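Local coordinates for lipoprotein (Colwellia psychrerythraea, PDB 3O0Y) that is of unknown function but belongs to the DUF885 family of the metallopeptidase-like MA clan and is probably a lipoprotein, at residues S33-A38 / E456-R461; K39-K44 / R80-S85; A91-D96 / N104-M109; T113-G118 / I463-A468. All blocks are in the same frame, centred on the assembly; numbering follows the deposited sequence.

Interaction 1. Residues S33-A38 / E456-R461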
loop_
_atom_site.group_PDB
_atom_site.type_symbol
_atom_site.label_atom_id
_atom_site.label_comp_id
_atom_site.label_asym_id
_atom_site.label_seq_id
_atom_site.Cartn_x
_atom_site.Cartn_y
_atom_site.Cartn_z
ATOM N N SER A 33 -2.274 12.180 -25.704
ATOM C CA SER A 33 -1.023 11.539 -26.093
ATOM C C SER A 33 -0.031 11.534 -24.969
ATOM O O SER A 33 0.683 10.545 -24.784
ATOM C CB SER A 33 -0.335 12.156 -27.358
ATOM O OG SER A 33 -1.190 11.938 -28.483
ATOM N N LEU A 34 0.013 12.650 -24.241
ATOM C CA LEU A 34 0.921 12.739 -23.091
ATOM C C LEU A 34 0.560 11.743 -21.973
ATOM O O LEU A 34 1.461 11.160 -21.309
ATOM C CB LEU A 34 0.964 14.159 -22.516
ATOM C CG LEU A 34 1.706 15.115 -23.434
ATOM C CD1 LEU A 34 1.263 16.597 -23.221
ATOM C CD2 LEU A 34 3.300 14.958 -23.301
ATOM N N TYR A 35 -0.734 11.579 -21.770
ATOM C CA TYR A 35 -1.195 10.671 -20.701
ATOM C C TYR A 35 -0.899 9.242 -21.058
ATOM O O TYR A 35 -0.472 8.429 -20.220
ATOM C CB TYR A 35 -2.686 10.785 -20.472
ATOM C CG TYR A 35 -3.270 12.178 -20.107
ATOM C CD1 TYR A 35 -2.498 13.200 -19.591
ATOM C CD2 TYR A 35 -4.587 12.426 -20.340
ATOM C CE1 TYR A 35 -3.038 14.425 -19.338
ATOM C CE2 TYR A 35 -5.168 13.653 -20.045
ATOM C CZ TYR A 35 -4.403 14.661 -19.512
ATOM O OH TYR A 35 -4.923 15.949 -19.252
ATOM N N LEU A 36 -1.051 8.921 -22.339
ATOM C CA LEU A 36 -0.635 7.626 -22.871
ATOM C C LEU A 36 0.843 7.384 -22.786
ATOM O O LEU A 36 1.319 6.282 -22.402
ATOM C CB LEU A 36 -1.116 7.481 -24.309
ATOM C CG LEU A 36 -0.965 6.039 -24.873
ATOM C CD1 LEU A 36 -1.889 4.981 -24.115
ATOM C CD2 LEU A 36 -1.317 6.060 -26.390
ATOM N N GLN A 37 1.620 8.412 -23.143
ATOM C CA GLN A 37 3.046 8.300 -23.080
ATOM C C GLN A 37 3.548 8.033 -21.637
ATOM O O GLN A 37 4.466 7.249 -21.409
ATOM C CB GLN A 37 3.677 9.560 -23.616
ATOM C CG GLN A 37 5.201 9.474 -23.629
ATOM C CD GLN A 37 5.871 10.842 -23.961
ATOM O OE1 GLN A 37 5.203 11.805 -24.394
ATOM N NE2 GLN A 37 7.185 10.942 -23.678
ATOM N N ALA A 38 2.976 8.740 -20.674
ATOM C CA ALA A 38 3.230 8.469 -19.254
ATOM C C ALA A 38 2.924 7.029 -18.843
ATOM O O ALA A 38 3.762 6.373 -18.228
ATOM C CB ALA A 38 2.476 9.475 -18.313
ATOM N N GLU A 456 -13.623 5.678 -18.740
ATOM C CA GLU A 456 -13.443 6.944 -19.481
ATOM C C GLU A 456 -12.278 7.816 -19.019
ATOM O O GLU A 456 -11.939 8.730 -19.756
ATOM C CB GLU A 456 -14.715 7.740 -19.477
ATOM C CG GLU A 456 -14.995 8.520 -18.254
ATOM C CD GLU A 456 -15.456 7.765 -16.997
ATOM O OE1 GLU A 456 -15.545 6.491 -16.879
ATOM O OE2 GLU A 456 -15.777 8.538 -16.072
ATOM N N LEU A 457 -11.613 7.504 -17.898
ATOM C CA LEU A 457 -10.496 8.306 -17.399
ATOM C C LEU A 457 -9.229 7.756 -18.043
ATOM O O LEU A 457 -9.128 6.562 -18.346
ATOM C CB LEU A 457 -10.396 8.176 -15.886
ATOM C CG LEU A 457 -11.589 8.756 -15.113
ATOM C CD1 LEU A 457 -11.366 8.565 -13.611
ATOM C CD2 LEU A 457 -11.869 10.234 -15.448
ATOM N N PRO A 458 -8.259 8.619 -18.233
ATOM C CA PRO A 458 -6.913 8.199 -18.602
ATOM C C PRO A 458 -6.440 7.090 -17.709
ATOM O O PRO A 458 -6.759 7.083 -16.506
ATOM C CB PRO A 458 -6.043 9.461 -18.389
ATOM C CG PRO A 458 -6.897 10.503 -17.981
ATOM C CD PRO A 458 -8.324 10.021 -17.851
ATOM N N PHE A 459 -5.688 6.136 -18.253
ATOM C CA PHE A 459 -5.421 4.908 -17.518
ATOM C C PHE A 459 -4.753 5.129 -16.187
ATOM O O PHE A 459 -5.177 4.556 -15.180
ATOM C CB PHE A 459 -4.583 3.899 -18.275
ATOM C CG PHE A 459 -4.433 2.620 -17.553
ATOM C CD1 PHE A 459 -5.390 1.657 -17.604
ATOM C CD2 PHE A 459 -3.285 2.389 -16.837
ATOM C CE1 PHE A 459 -5.196 0.443 -16.895
ATOM C CE2 PHE A 459 -3.104 1.240 -16.119
ATOM C CZ PHE A 459 -4.076 0.274 -16.136
ATOM N N LEU A 460 -3.786 6.027 -16.094
ATOM C CA LEU A 460 -3.143 6.171 -14.801
ATOM C C LEU A 460 -4.087 6.724 -13.716
ATOM O O LEU A 460 -3.899 6.449 -12.517
ATOM C CB LEU A 460 -1.931 7.097 -14.928
ATOM C CG LEU A 460 -0.681 6.478 -15.579
ATOM C CD1 LEU A 460 0.513 7.518 -15.591
ATOM C CD2 LEU A 460 -0.240 5.168 -14.929
ATOM N N ARG A 461 -5.144 7.405 -14.146
ATOM C CA ARG A 461 -6.182 7.821 -13.228
ATOM C C ARG A 461 -7.029 6.698 -12.682
ATOM O O ARG A 461 -7.570 6.828 -11.572
ATOM C CB ARG A 461 -7.123 8.871 -13.804
ATOM C CG ARG A 461 -6.441 10.275 -13.770
ATOM C CD ARG A 461 -7.521 11.356 -13.809
ATOM N NE ARG A 461 -8.435 11.349 -12.654
ATOM C CZ ARG A 461 -9.485 12.128 -12.510
ATOM N NH1 ARG A 461 -9.863 13.024 -13.439
ATOM N NH2 ARG A 461 -10.233 12.021 -11.423
HETATM O O HOH W 1 -2.646 7.378 -18.563
#

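Interaction 2. Residues K39-K44 / R80-S85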
loop_
_atom_site.group_PDB
_atom_site.type_symbol
_atom_site.label_atom_id
_atom_site.label_comp_id
_atom_site.label_asym_id
_atom_site.label_seq_id
_atom_site.Cartn_x
_atom_site.Cartn_y
_atom_site.Cartn_z
ATOM N N LYS A 39 1.722 6.570 -19.174
ATOM C CA LYS A 39 1.394 5.184 -18.890
ATOM C C LYS A 39 2.426 4.201 -19.474
ATOM O O LYS A 39 2.925 3.332 -18.760
ATOM C CB LYS A 39 0.029 4.918 -19.476
ATOM C CG LYS A 39 -0.314 3.438 -19.432
ATOM C CD LYS A 39 -1.644 3.250 -20.095
ATOM C CE LYS A 39 -1.687 2.537 -21.301
ATOM N NZ LYS A 39 -3.089 1.933 -21.619
ATOM N N GLN A 40 2.729 4.337 -20.767
ATOM C CA GLN A 40 3.529 3.340 -21.486
ATOM C C GLN A 40 4.990 3.390 -21.034
ATOM O O GLN A 40 5.629 2.345 -20.844
ATOM C CB GLN A 40 3.349 3.493 -23.004
ATOM C CG GLN A 40 1.899 3.215 -23.413
ATOM C CD GLN A 40 1.670 3.067 -24.883
ATOM O OE1 GLN A 40 2.337 3.697 -25.699
ATOM N NE2 GLN A 40 0.659 2.279 -25.231
ATOM N N SER A 41 5.480 4.568 -20.773
ATOM C CA SER A 41 6.864 4.719 -20.371
ATOM C C SER A 41 7.096 4.202 -18.943
ATOM O O SER A 41 8.129 3.568 -18.679
ATOM C CB SER A 41 7.320 6.153 -20.442
ATOM O OG SER A 41 7.497 6.492 -21.791
ATOM N N LEU A 42 6.184 4.506 -18.042
ATOM C CA LEU A 42 6.332 4.046 -16.659
ATOM C C LEU A 42 6.295 2.526 -16.673
ATOM O O LEU A 42 7.177 1.879 -16.077
ATOM C CB LEU A 42 5.194 4.584 -15.791
ATOM C CG LEU A 42 5.223 4.163 -14.331
ATOM C CD1 LEU A 42 6.544 4.525 -13.606
ATOM C CD2 LEU A 42 3.925 4.671 -13.617
ATOM N N PHE A 43 5.252 1.969 -17.285
ATOM C CA PHE A 43 5.096 0.518 -17.227
ATOM C C PHE A 43 6.138 -0.298 -18.024
ATOM O O PHE A 43 6.456 -1.410 -17.617
ATOM C CB PHE A 43 3.712 0.105 -17.605
ATOM C CG PHE A 43 2.729 0.306 -16.523
ATOM C CD1 PHE A 43 1.747 1.270 -16.619
ATOM C CD2 PHE A 43 2.805 -0.473 -15.368
ATOM C CE1 PHE A 43 0.822 1.435 -15.585
ATOM C CE2 PHE A 43 1.870 -0.369 -14.393
ATOM C CZ PHE A 43 0.878 0.602 -14.481
ATOM N N LYS A 44 6.656 0.231 -19.122
ATOM C CA LYS A 44 7.790 -0.435 -19.781
ATOM C C LYS A 44 8.982 -0.592 -18.854
ATOM O O LYS A 44 9.735 -1.547 -18.967
ATOM C CB LYS A 44 8.301 0.377 -20.983
ATOM C CG LYS A 44 7.464 0.468 -22.208
ATOM C CD LYS A 44 8.121 1.653 -23.104
ATOM C CE LYS A 44 7.141 2.337 -24.126
ATOM N NZ LYS A 44 7.322 3.851 -24.357
ATOM N N ARG A 80 12.818 9.288 -14.481
ATOM C CA ARG A 80 12.331 10.458 -13.770
ATOM C C ARG A 80 12.316 11.679 -14.711
ATOM O O ARG A 80 11.387 12.494 -14.698
ATOM C CB ARG A 80 13.157 10.732 -12.524
ATOM C CG ARG A 80 13.191 9.581 -11.533
ATOM C CD ARG A 80 14.027 9.885 -10.330
ATOM N NE ARG A 80 14.313 8.738 -9.557
ATOM C CZ ARG A 80 14.807 8.741 -8.308
ATOM N NH1 ARG A 80 15.095 9.874 -7.655
ATOM N NH2 ARG A 80 15.164 7.566 -7.794
ATOM N N ALA A 81 13.387 11.853 -15.470
ATOM C CA ALA A 81 13.448 12.999 -16.381
ATOM C C ALA A 81 12.330 13.003 -17.394
ATOM O O ALA A 81 11.737 14.047 -17.620
ATOM C CB ALA A 81 14.796 13.056 -17.094
ATOM N N GLU A 82 12.000 11.833 -17.933
ATOM C CA GLU A 82 10.887 11.707 -18.846
ATOM C C GLU A 82 9.546 12.039 -18.227
ATOM O O GLU A 82 8.756 12.825 -18.778
ATOM C CB GLU A 82 10.797 10.317 -19.434
ATOM C CG GLU A 82 9.587 10.217 -20.440
ATOM C CD GLU A 82 9.534 8.948 -21.252
ATOM O OE1 GLU A 82 10.360 8.004 -21.023
ATOM O OE2 GLU A 82 8.673 8.932 -22.154
ATOM N N LEU A 83 9.302 11.489 -17.043
ATOM C CA LEU A 83 8.034 11.772 -16.389
ATOM C C LEU A 83 7.952 13.244 -15.992
ATOM O O LEU A 83 6.910 13.826 -16.039
ATOM C CB LEU A 83 7.841 10.874 -15.170
ATOM C CG LEU A 83 7.659 9.412 -15.581
ATOM C CD1 LEU A 83 7.989 8.567 -14.329
ATOM C CD2 LEU A 83 6.244 9.218 -16.048
ATOM N N LEU A 84 9.029 13.829 -15.526
ATOM C CA LEU A 84 9.020 15.260 -15.141
ATOM C C LEU A 84 8.757 16.151 -16.395
ATOM O O LEU A 84 7.981 17.089 -16.367
ATOM C CB LEU A 84 10.367 15.614 -14.467
ATOM C CG LEU A 84 10.351 17.001 -13.832
ATOM C CD1 LEU A 84 9.210 17.115 -12.774
ATOM C CD2 LEU A 84 11.710 17.326 -13.180
ATOM N N SER A 85 9.364 15.803 -17.513
ATOM C CA SER A 85 9.134 16.510 -18.785
ATOM C C SER A 85 7.671 16.424 -19.187
ATOM O O SER A 85 7.064 17.414 -19.516
ATOM C CB SER A 85 9.972 15.904 -19.890
ATOM O OG SER A 85 11.302 16.329 -19.580
#

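Interaction 3. Residues A91-D96 / N104-M109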
loop_
_atom_site.group_PDB
_atom_site.type_symbol
_atom_site.label_atom_id
_atom_site.label_comp_id
_atom_site.label_asym_id
_atom_site.label_seq_id
_atom_site.Cartn_x
_atom_site.Cartn_y
_atom_site.Cartn_z
ATOM N N ALA A 91 1.268 20.508 -17.731
ATOM C CA ALA A 91 0.879 21.647 -16.927
ATOM C C ALA A 91 0.748 22.962 -17.727
ATOM O O ALA A 91 0.057 23.860 -17.310
ATOM C CB ALA A 91 1.891 21.835 -15.674
ATOM N N GLY A 92 1.487 23.086 -18.808
ATOM C CA GLY A 92 1.533 24.322 -19.577
ATOM C C GLY A 92 0.443 24.451 -20.626
ATOM O O GLY A 92 0.235 25.527 -21.160
ATOM N N ILE A 93 -0.281 23.369 -20.912
ATOM C CA ILE A 93 -1.225 23.365 -22.028
ATOM C C ILE A 93 -2.476 24.154 -21.639
ATOM O O ILE A 93 -2.931 24.087 -20.523
ATOM C CB ILE A 93 -1.532 21.946 -22.479
ATOM C CG1 ILE A 93 -0.328 21.436 -23.265
ATOM C CG2 ILE A 93 -2.870 21.864 -23.276
ATOM C CD1 ILE A 93 -0.326 19.995 -23.422
ATOM N N LYS A 94 -2.947 24.980 -22.589
ATOM C CA LYS A 94 -4.172 25.738 -22.502
ATOM C C LYS A 94 -5.354 24.946 -23.037
ATOM O O LYS A 94 -5.354 24.574 -24.212
ATOM C CB LYS A 94 -4.041 26.958 -23.427
ATOM C CG LYS A 94 -5.157 27.985 -23.281
ATOM C CD LYS A 94 -5.044 29.026 -24.409
ATOM C CE LYS A 94 -5.995 30.219 -24.223
ATOM N NZ LYS A 94 -7.335 29.889 -24.776
ATOM N N LEU A 95 -6.323 24.639 -22.197
ATOM C CA LEU A 95 -7.516 23.928 -22.654
ATOM C C LEU A 95 -8.510 24.946 -23.217
ATOM O O LEU A 95 -8.716 25.985 -22.632
ATOM C CB LEU A 95 -8.129 23.117 -21.496
ATOM C CG LEU A 95 -7.571 21.684 -21.439
ATOM C CD1 LEU A 95 -7.798 20.990 -20.099
ATOM C CD2 LEU A 95 -8.188 20.890 -22.591
ATOM N N ASP A 96 -9.128 24.658 -24.353
ATOM C CA ASP A 96 -10.135 25.600 -24.881
ATOM C C ASP A 96 -11.532 25.296 -24.322
ATOM O O ASP A 96 -11.950 24.142 -24.399
ATOM C CB ASP A 96 -10.143 25.561 -26.410
ATOM C CG ASP A 96 -10.949 26.732 -27.033
ATOM O OD1 ASP A 96 -12.031 26.471 -27.618
ATOM O OD2 ASP A 96 -10.504 27.910 -26.929
ATOM N N ASN A 104 -9.875 18.515 -14.694
ATOM C CA ASN A 104 -9.358 17.710 -13.594
ATOM C C ASN A 104 -8.340 16.646 -14.117
ATOM O O ASN A 104 -7.409 16.310 -13.436
ATOM C CB ASN A 104 -10.496 16.963 -12.893
ATOM C CG ASN A 104 -11.278 17.839 -11.928
ATOM O OD1 ASN A 104 -10.899 18.992 -11.640
ATOM N ND2 ASN A 104 -12.440 17.306 -11.469
ATOM N N ASN A 105 -8.568 16.067 -15.296
ATOM C CA ASN A 105 -7.583 15.159 -15.875
ATOM C C ASN A 105 -6.222 15.834 -16.005
ATOM O O ASN A 105 -5.225 15.221 -15.702
ATOM C CB ASN A 105 -8.011 14.640 -17.241
ATOM C CG ASN A 105 -9.100 13.576 -17.182
ATOM O OD1 ASN A 105 -9.268 12.930 -16.185
ATOM N ND2 ASN A 105 -9.783 13.344 -18.334
ATOM N N GLN A 106 -6.196 17.088 -16.463
ATOM C CA GLN A 106 -4.941 17.802 -16.609
ATOM C C GLN A 106 -4.252 17.965 -15.294
ATOM O O GLN A 106 -3.047 17.733 -15.188
ATOM C CB GLN A 106 -5.164 19.186 -17.256
ATOM C CG GLN A 106 -3.858 19.932 -17.450
ATOM C CD GLN A 106 -4.105 21.256 -18.197
ATOM O OE1 GLN A 106 -5.213 21.804 -18.137
ATOM N NE2 GLN A 106 -3.163 21.665 -18.998
ATOM N N GLN A 107 -4.986 18.442 -14.302
ATOM C CA GLN A 107 -4.397 18.683 -12.979
ATOM C C GLN A 107 -3.943 17.397 -12.324
ATOM O O GLN A 107 -2.782 17.311 -11.823
ATOM C CB GLN A 107 -5.368 19.409 -12.084
ATOM C CG GLN A 107 -4.786 19.693 -10.701
ATOM C CD GLN A 107 -5.645 20.703 -9.888
ATOM O OE1 GLN A 107 -6.515 21.347 -10.468
ATOM N NE2 GLN A 107 -5.344 20.875 -8.570
ATOM N N VAL A 108 -4.778 16.367 -12.355
ATOM C CA VAL A 108 -4.409 15.089 -11.776
ATOM C C VAL A 108 -3.237 14.461 -12.527
ATOM O O VAL A 108 -2.282 13.971 -11.938
ATOM C CB VAL A 108 -5.565 14.110 -11.716
ATOM C CG1 VAL A 108 -5.089 12.725 -11.235
ATOM C CG2 VAL A 108 -6.654 14.740 -10.834
ATOM N N MET A 109 -3.283 14.443 -13.854
ATOM C CA MET A 109 -2.206 13.801 -14.541
ATOM C C MET A 109 -0.855 14.556 -14.438
ATOM O O MET A 109 0.178 13.903 -14.440
ATOM C CB MET A 109 -2.553 13.535 -16.002
ATOM C CG MET A 109 -3.593 12.468 -16.167
ATOM S SD MET A 109 -3.115 10.775 -15.723
ATOM C CE MET A 109 -1.690 10.569 -16.869
#

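Interaction 4. Residues T113-G118 / I463-A468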
loop_
_atom_site.group_PDB
_atom_site.type_symbol
_atom_site.label_atom_id
_atom_site.label_comp_id
_atom_site.label_asym_id
_atom_site.label_seq_id
_atom_site.Cartn_x
_atom_site.Cartn_y
_atom_site.Cartn_z
ATOM N N THR A 113 2.295 12.469 -12.768
ATOM C CA THR A 113 3.563 12.326 -13.444
ATOM C C THR A 113 4.683 12.943 -12.580
ATOM O O THR A 113 5.830 12.451 -12.513
ATOM C CB THR A 113 3.523 12.862 -14.862
ATOM O OG1 THR A 113 2.972 14.200 -14.899
ATOM C CG2 THR A 113 2.707 11.920 -15.785
ATOM N N ARG A 114 4.373 14.039 -11.881
ATOM C CA ARG A 114 5.348 14.603 -10.910
ATOM C C ARG A 114 5.566 13.661 -9.694
ATOM O O ARG A 114 6.674 13.512 -9.222
ATOM C CB ARG A 114 4.902 15.968 -10.408
ATOM C CG ARG A 114 5.582 16.526 -9.161
ATOM C CD ARG A 114 7.102 16.728 -9.238
ATOM N NE ARG A 114 7.592 17.202 -7.940
ATOM C CZ ARG A 114 7.747 16.437 -6.863
ATOM N NH1 ARG A 114 7.508 15.101 -6.930
ATOM N NH2 ARG A 114 8.111 17.010 -5.734
ATOM N N TYR A 115 4.519 12.988 -9.263
ATOM C CA TYR A 115 4.626 12.047 -8.161
ATOM C C TYR A 115 5.575 10.920 -8.560
ATOM O O TYR A 115 6.481 10.585 -7.809
ATOM C CB TYR A 115 3.259 11.454 -7.881
ATOM C CG TYR A 115 3.193 10.365 -6.856
ATOM C CD1 TYR A 115 3.294 10.648 -5.514
ATOM C CD2 TYR A 115 2.931 9.036 -7.221
ATOM C CE1 TYR A 115 3.107 9.682 -4.558
ATOM C CE2 TYR A 115 2.724 8.061 -6.254
ATOM C CZ TYR A 115 2.835 8.386 -4.930
ATOM O OH TYR A 115 2.616 7.462 -3.975
ATOM N N PHE A 116 5.468 10.401 -9.766
ATOM C CA PHE A 116 6.394 9.347 -10.229
ATOM C C PHE A 116 7.763 9.843 -10.687
ATOM O O PHE A 116 8.647 9.055 -10.720
ATOM C CB PHE A 116 5.783 8.550 -11.305
ATOM C CG PHE A 116 4.596 7.732 -10.861
ATOM C CD1 PHE A 116 4.746 6.777 -9.824
ATOM C CD2 PHE A 116 3.346 7.937 -11.410
ATOM C CE1 PHE A 116 3.614 6.072 -9.344
ATOM C CE2 PHE A 116 2.256 7.235 -11.006
ATOM C CZ PHE A 116 2.381 6.291 -9.956
ATOM N N ALA A 117 7.907 11.134 -10.988
ATOM C CA ALA A 117 9.232 11.712 -11.209
ATOM C C ALA A 117 10.003 11.861 -9.915
ATOM O O ALA A 117 11.232 11.936 -9.956
ATOM C CB ALA A 117 9.144 13.130 -11.934
ATOM N N GLY A 118 9.311 12.062 -8.790
ATOM C CA GLY A 118 9.972 12.311 -7.523
ATOM C C GLY A 118 10.425 13.758 -7.411
ATOM O O GLY A 118 10.456 14.493 -8.395
ATOM N N ILE A 463 -5.855 3.791 -11.696
ATOM C CA ILE A 463 -5.033 3.110 -10.683
ATOM C C ILE A 463 -4.219 4.075 -9.816
ATOM O O ILE A 463 -3.225 3.674 -9.178
ATOM C CB ILE A 463 -4.049 2.148 -11.345
ATOM C CG1 ILE A 463 -3.192 2.855 -12.394
ATOM C CG2 ILE A 463 -4.846 1.027 -12.092
ATOM C CD1 ILE A 463 -1.815 2.094 -12.711
ATOM N N ALA A 464 -4.601 5.348 -9.807
ATOM C CA ALA A 464 -3.793 6.418 -9.205
ATOM C C ALA A 464 -3.571 6.073 -7.736
ATOM O O ALA A 464 -4.551 5.870 -7.025
ATOM C CB ALA A 464 -4.604 7.775 -9.311
ATOM N N PRO A 465 -2.312 6.047 -7.263
ATOM C CA PRO A 465 -2.044 5.624 -5.882
ATOM C C PRO A 465 -1.853 6.850 -4.992
ATOM O O PRO A 465 -0.641 7.163 -4.681
ATOM C CB PRO A 465 -0.661 5.007 -5.964
ATOM C CG PRO A 465 -0.042 5.612 -7.113
ATOM C CD PRO A 465 -1.078 6.140 -8.044
ATOM N N TYR A 466 -2.829 7.715 -4.907
ATOM C CA TYR A 466 -2.904 8.809 -3.951
ATOM C C TYR A 466 -3.081 8.234 -2.508
ATOM O O TYR A 466 -4.171 7.852 -2.101
ATOM C CB TYR A 466 -4.074 9.715 -4.307
ATOM C CG TYR A 466 -3.744 10.616 -5.453
ATOM C CD1 TYR A 466 -2.834 11.660 -5.277
ATOM C CD2 TYR A 466 -4.275 10.414 -6.728
ATOM C CE1 TYR A 466 -2.457 12.467 -6.364
ATOM C CE2 TYR A 466 -3.888 11.237 -7.774
ATOM C CZ TYR A 466 -3.033 12.236 -7.590
ATOM O OH TYR A 466 -2.696 13.085 -8.659
ATOM N N ASN A 467 -2.028 8.213 -1.759
ATOM C CA ASN A 467 -2.035 7.583 -0.426
ATOM C C ASN A 467 -3.065 8.188 0.539
ATOM O O ASN A 467 -3.722 7.447 1.279
ATOM C CB ASN A 467 -0.594 7.723 0.155
ATOM C CG ASN A 467 -0.362 6.941 1.396
ATOM O OD1 ASN A 467 -0.408 5.714 1.395
ATOM N ND2 ASN A 467 -0.005 7.645 2.466
ATOM N N ALA A 468 -3.183 9.527 0.601
ATOM C CA ALA A 468 -4.081 10.166 1.540
ATOM C C ALA A 468 -5.516 9.858 1.159
ATOM O O ALA A 468 -6.321 9.496 2.006
ATOM C CB ALA A 468 -3.817 11.660 1.626
#

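Interaction 1. Residues S33-A38 / E456-R461
Tyr35 runs alongside Pro458, both side chains heading in one direction, the phenol ring flanking the pyrrolidine ring. The contact begins loosely at the root of the tyrosine, where Tyr35 CB stands 4.2 Å from Pro458 CB. It tightens one step further out: Tyr35 CD2 packs 3.8 Å from Pro458 CG and equally close to Pro458 CB. Along the same flank of the ring, Tyr35 CE2 is still 4.1 Å from Pro458 CG. Beyond that the proline is left behind, and the far flank and hydroxyl end of the phenol run in among Met109 and Gln106. With CG placed beside the backbone N, opposite the carbonyl carbon (chi1 -58°), the ring leans out of helix 27-44 along the proline.

A second apolar touch lies one helical turn on, where Leu460 sends its CD1 branch to within 3.9 Å of Ala38 CB. Between these two patches a water bridges the backbones, donating to Tyr35 O at 2.9 Å and accepting from Leu460 N at 3.0 Å. It thereby serves an amide at the start of the short helix 459-462. The loop and first turn of that helix are thus seated against helix 27-44, while helix 100-117 borders both through Asn105, Met109 and Thr113, and Ile90 of helix 73-92 also touches Tyr35.

Interaction 2. Residues K39-K44 / R80-S85
Ser41 and Glu82 meet through a short hydrogen bond, Ser41 OG donating to Glu82 OE2 at 2.7 Å. The hydroxyl does not approach in the plane of the carboxylate but from above it, 48° out of plane, and Ser41 CB comes along with it to 3.6 Å from Glu82 OE1. Glu82 reaches across on a fully extended chain, its CG opposite the backbone N (chi1 -179°), which carries the carboxylate well clear of its own helix. Beside this polar link the leucines at the next position of each helix, Leu42 and Leu83, touch more loosely, CD1 to CD1 at 4.4 Å. This is the packing of two helices, 27-44 and 73-92, that run in broadly opposite directions within a mainly helical protein, with a polar pair on one flank of the interface and an apolar pair on the other. Further out, Gln37, one turn before Ser41, donates its NE2 to the same Glu82 OE2, and its backbone carbonyl has a weak hydrogen bond with Ser41 OG. Lys44 NZ remains 5.7 Å from Glu82 OE2, too far for a salt bridge, though its charge may still favour the ionised carboxylate. On the apolar flank, Phe116 of helix 100-117 packs on both Leu42 and Leu83.

Interaction 3. Residues A91-D96 / N104-M109
Gln106 is the one residue of 104-109 that makes this contact, its terminal amide reaching the backbone of the chain that leaves helix 73-92. The tight part is a hydrogen bond from Gln106 NE2 to Ile93 O, 2.9 Å long and fairly straight, with an angle of 158° at the hydrogen. The acceptor lies almost in the plane of the glutamine amide, whereas the donor is tilted 33° from the carbonyl plane of Ile93. NE2 has a second acceptor, Ile90 O, so one amide nitrogen grips two carbonyls three residues apart, and this pair of bonds would fix the rotation of the amide. The side chain is extended throughout and spans the gap between helix and loop. The other end of the amide is packed closely too: Gln106 OE1 is 3.3 Å from Leu95 CD1, as the leucine and glutamine chains run antiparallel past one another.

Elsewhere the fit slackens. Ile93 comes nearest the amide with its CB, 3.9 Å from Gln106 NE2, while its side chain also packs on Ser27, Gln30 and Leu31 of helix 27-44. Ala91 directs its CB away, and its carbonyl oxygen, 4.2 Å from Gln106 NE2, makes no bond with it. Ala91 and Gly92 lie at the protein surface, and the loop soon loses its order, residue 97 not being modelled. The glutamine ties the last turn of helix 73-92 and the loop after it to helix 100-117, across the turn of an alpha-alpha hairpin formed by these two helices.

Interaction 4. Residues T113-G118 / I463-A468
This is a buried apolar contact in which Pro465 meets two aromatic side chains, Tyr115 and Phe116, from the last turn of helix 100-117. The proline belongs to the linker between helices 459-462 and 467-483, two residues ahead of the latter, and Leu112 of helix 100-117 also packs on it. Its CG is the principal meeting point, lying 3.8 Å from Tyr115 CE2 and also 3.8 Å from Phe116 CZ. Phe116 approaches head-on, its CZ additionally 4.0 Å from Pro465 CD, whereas Tyr115 comes in at a slant. The two rings are ordered against each other: Tyr115 CD2 sits 3.7 Å above one face of Phe116, toward its rim, while Phe116 CZ lies at the edge of the tyrosine ring. Different first torsions bring these neighbours together: Tyr115 turns its ring away from its own backbone N (chi1 175°), and Phe116 keeps its ring beside it (chi1 -66°). Just beyond the proline, Asn467 ND2 bonds to Leu295 O and Gln552 O, which holds the start of the following helix.

The phenol oxygen also passes close to the proline backbone, Tyr115 OH being 3.3 Å from Pro465 O, yet no hydrogen bond joins them. The hydroxyl bonds instead to Trp130 O, which implies that the tyrosine is anchored from outside this interface and that the join between helix and linker depends on apolar packing.

In the fold
Interactions 1, 2 and 4 are buried, whereas interaction 3 lies at the surface, its centre about 16 Å from that of interaction 4 and about 17 Å from that of interaction 2. Helix 27-44 serves interactions 1 and 2, helix 73-92 interactions 2 and 3, and helix 100-117 interactions 3 and 4, so helices 27-44, 73-92 and 100-117 are joined in turn. Interactions 1 and 4 attach the distant 456-468 region to this group, both through prolines and apolar contacts, with a bridging water in the former. Direct side-chain hydrogen bonds appear in interactions 2 and 3. A glutamine-carboxylate bond joins interactions 1 and 2, and Arg461 to Asn105 joins interactions 1 and 3.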